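Local atomic coordinates of cysteine desulfurase (Fervidobacterium islandicum, PDB entry 6A6E), a protein that probably catalyses the pyridoxal-phosphate-dependent removal of sulfur from L-cysteine to give alanine, supplying sulfur through the Suf system. Residues Ser94-Ile98 against Lys249-Leu253. Numbering follows the deposited sequence.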
loop_
_atom_site.group_PDB
_atom_site.type_symbol
_atom_site.label_atom_id
_atom_site.label_comp_id
_atom_site.label_asym_id
_atom_site.label_seq_id
_atom_site.Cartn_x
_atom_site.Cartn_y
_atom_site.Cartn_z
ATOM N N SER A 94 -14.458 11.733 10.245
ATOM C CA SER A 94 -14.141 10.767 9.171
ATOM C C SER A 94 -13.493 11.395 7.932
ATOM O O SER A 94 -12.632 10.751 7.354
ATOM C CB SER A 94 -15.372 9.949 8.772
ATOM O OG SER A 94 -16.339 10.726 8.073
ATOM N N GLU A 95 -13.821 12.643 7.586
ATOM C CA GLU A 95 -13.215 13.280 6.414
ATOM C C GLU A 95 -11.757 13.744 6.656
ATOM O O GLU A 95 -11.110 14.168 5.747
ATOM C CB GLU A 95 -14.117 14.430 5.848
ATOM C CG GLU A 95 -13.879 15.797 6.469
ATOM C CD GLU A 95 -15.074 16.780 6.303
ATOM O OE1 GLU A 95 -15.165 17.471 5.235
ATOM O OE2 GLU A 95 -15.904 16.923 7.270
ATOM N N GLU A 96 -11.274 13.641 7.908
ATOM C CA GLU A 96 -9.896 13.930 8.277
ATOM C C GLU A 96 -8.966 12.692 8.283
ATOM O O GLU A 96 -7.747 12.809 8.582
ATOM C CB GLU A 96 -9.889 14.610 9.688
ATOM C CG GLU A 96 -10.711 15.894 9.701
ATOM C CD GLU A 96 -10.741 16.596 11.067
ATOM O OE1 GLU A 96 -10.976 15.926 12.099
ATOM O OE2 GLU A 96 -10.481 17.812 11.071
ATOM N N ILE A 97 -9.544 11.531 8.008
ATOM C CA ILE A 97 -8.807 10.284 7.945
ATOM C C ILE A 97 -8.573 9.881 6.474
ATOM O O ILE A 97 -9.539 9.665 5.695
ATOM C CB ILE A 97 -9.595 9.226 8.642
ATOM C CG1 ILE A 97 -9.790 9.597 10.135
ATOM C CG2 ILE A 97 -8.918 7.863 8.598
ATOM C CD1 ILE A 97 -8.508 9.856 10.940
ATOM N N ILE A 98 -7.293 9.791 6.111
ATOM C CA ILE A 98 -6.862 9.324 4.826
ATOM C C ILE A 98 -6.122 8.019 4.966
ATOM O O ILE A 98 -5.227 7.926 5.787
ATOM C CB ILE A 98 -5.953 10.367 4.222
ATOM C CG1 ILE A 98 -6.785 11.682 4.158
ATOM C CG2 ILE A 98 -5.487 9.936 2.855
ATOM C CD1 ILE A 98 -5.874 12.852 4.127
ATOM N N LYS A 249 -6.062 18.012 10.143
ATOM C CA LYS A 249 -7.103 19.034 10.313
ATOM C C LYS A 249 -7.790 19.358 9.037
ATOM O O LYS A 249 -7.139 19.673 8.054
ATOM C CB LYS A 249 -6.518 20.340 10.873
ATOM C CG LYS A 249 -6.104 20.213 12.312
ATOM C CD LYS A 249 -5.806 21.582 12.932
ATOM C CE LYS A 249 -5.522 21.407 14.418
ATOM N NZ LYS A 249 -4.669 22.519 14.870
ATOM N N LYS A 250 -9.112 19.273 9.051
ATOM C CA LYS A 250 -9.924 19.504 7.851
ATOM C C LYS A 250 -9.553 20.803 7.144
ATOM O O LYS A 250 -9.328 20.855 5.924
ATOM C CB LYS A 250 -11.361 19.542 8.290
ATOM C CG LYS A 250 -12.338 19.833 7.185
ATOM C CD LYS A 250 -13.749 19.714 7.700
ATOM C CE LYS A 250 -14.742 20.030 6.591
ATOM N NZ LYS A 250 -15.131 21.456 6.688
ATOM N N ALA A 251 -9.414 21.891 7.906
ATOM C CA ALA A 251 -9.085 23.207 7.307
ATOM C C ALA A 251 -7.758 23.190 6.625
ATOM O O ALA A 251 -7.534 23.938 5.671
ATOM C CB ALA A 251 -9.077 24.315 8.398
ATOM N N LEU A 252 -6.813 22.380 7.115
ATOM C CA LEU A 252 -5.514 22.332 6.446
ATOM C C LEU A 252 -5.548 21.416 5.209
ATOM O O LEU A 252 -4.953 21.744 4.182
ATOM C CB LEU A 252 -4.402 21.878 7.363
ATOM C CG LEU A 252 -4.224 22.697 8.630
ATOM C CD1 LEU A 252 -3.256 22.007 9.555
ATOM C CD2 LEU A 252 -3.726 24.115 8.347
ATOM N N LEU A 253 -6.173 20.254 5.335
ATOM C CA LEU A 253 -6.294 19.316 4.220
ATOM C C LEU A 253 -6.984 19.994 3.041
ATOM O O LEU A 253 -6.647 19.721 1.897
ATOM C CB LEU A 253 -7.145 18.122 4.626
ATOM C CG LEU A 253 -6.507 17.077 5.546
ATOM C CD1 LEU A 253 -7.540 16.063 5.941
ATOM C CD2 LEU A 253 -5.292 16.412 4.921
#
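K250, at the start of the short helix 250-253, meets the 94-98 segment with both its backbone and its side chain. Its amide N donates to OE2 of E96 over 2.8 Å, with an angle of 152° at the hydrogen. The carboxylate receives it on its anti side, a little out of its plane. Glutamate suits this place: first-turn amides of a helix lack carbonyl partners from a preceding turn, and a negative group there probably gains from the helix dipole. With chi1 at -59°, CG of E96 lies beside its own backbone N, and the extended chain beyond carries the carboxylate across to the helix start. The second oxygen, OE1, accepts from the backbone N of S93, so both carboxylate oxygens of buried E96 are engaged, each by a backbone N-H.

The K250 side chain passes obliquely beside E95, its methylenes lying against the carboxylate, with CD of K250 3.5 Å from CD of E95. The charged ends stay farther apart, OE1 of E95 being 4.2 Å from NZ of K250. The bend at chi4 (-95°) swings the ammonium aside, and it forms its salt bridge with E254. This pair is therefore a loose electrostatic match.

On the buried side of the contact, L253 points toward the other segment. Its CD1 rests 3.9 Å from CA of E96, while CD2 meets CD1 of I98 tip to tip at 3.7 Å, branched apolar chains packing together. L253 also packs on L279 and on F229 of strand 229-233.

In this class-V aminotransferase family member, of PLP fold type I, the contact lies at one edge of the seven-stranded sheet, where strand 97-100 pairs antiparallel with strand 244-248. Helix 250-253 follows that second strand after K249, its N-cap residue, while I97 turns away to pack against V86, A87 and L90 of helix 70-90.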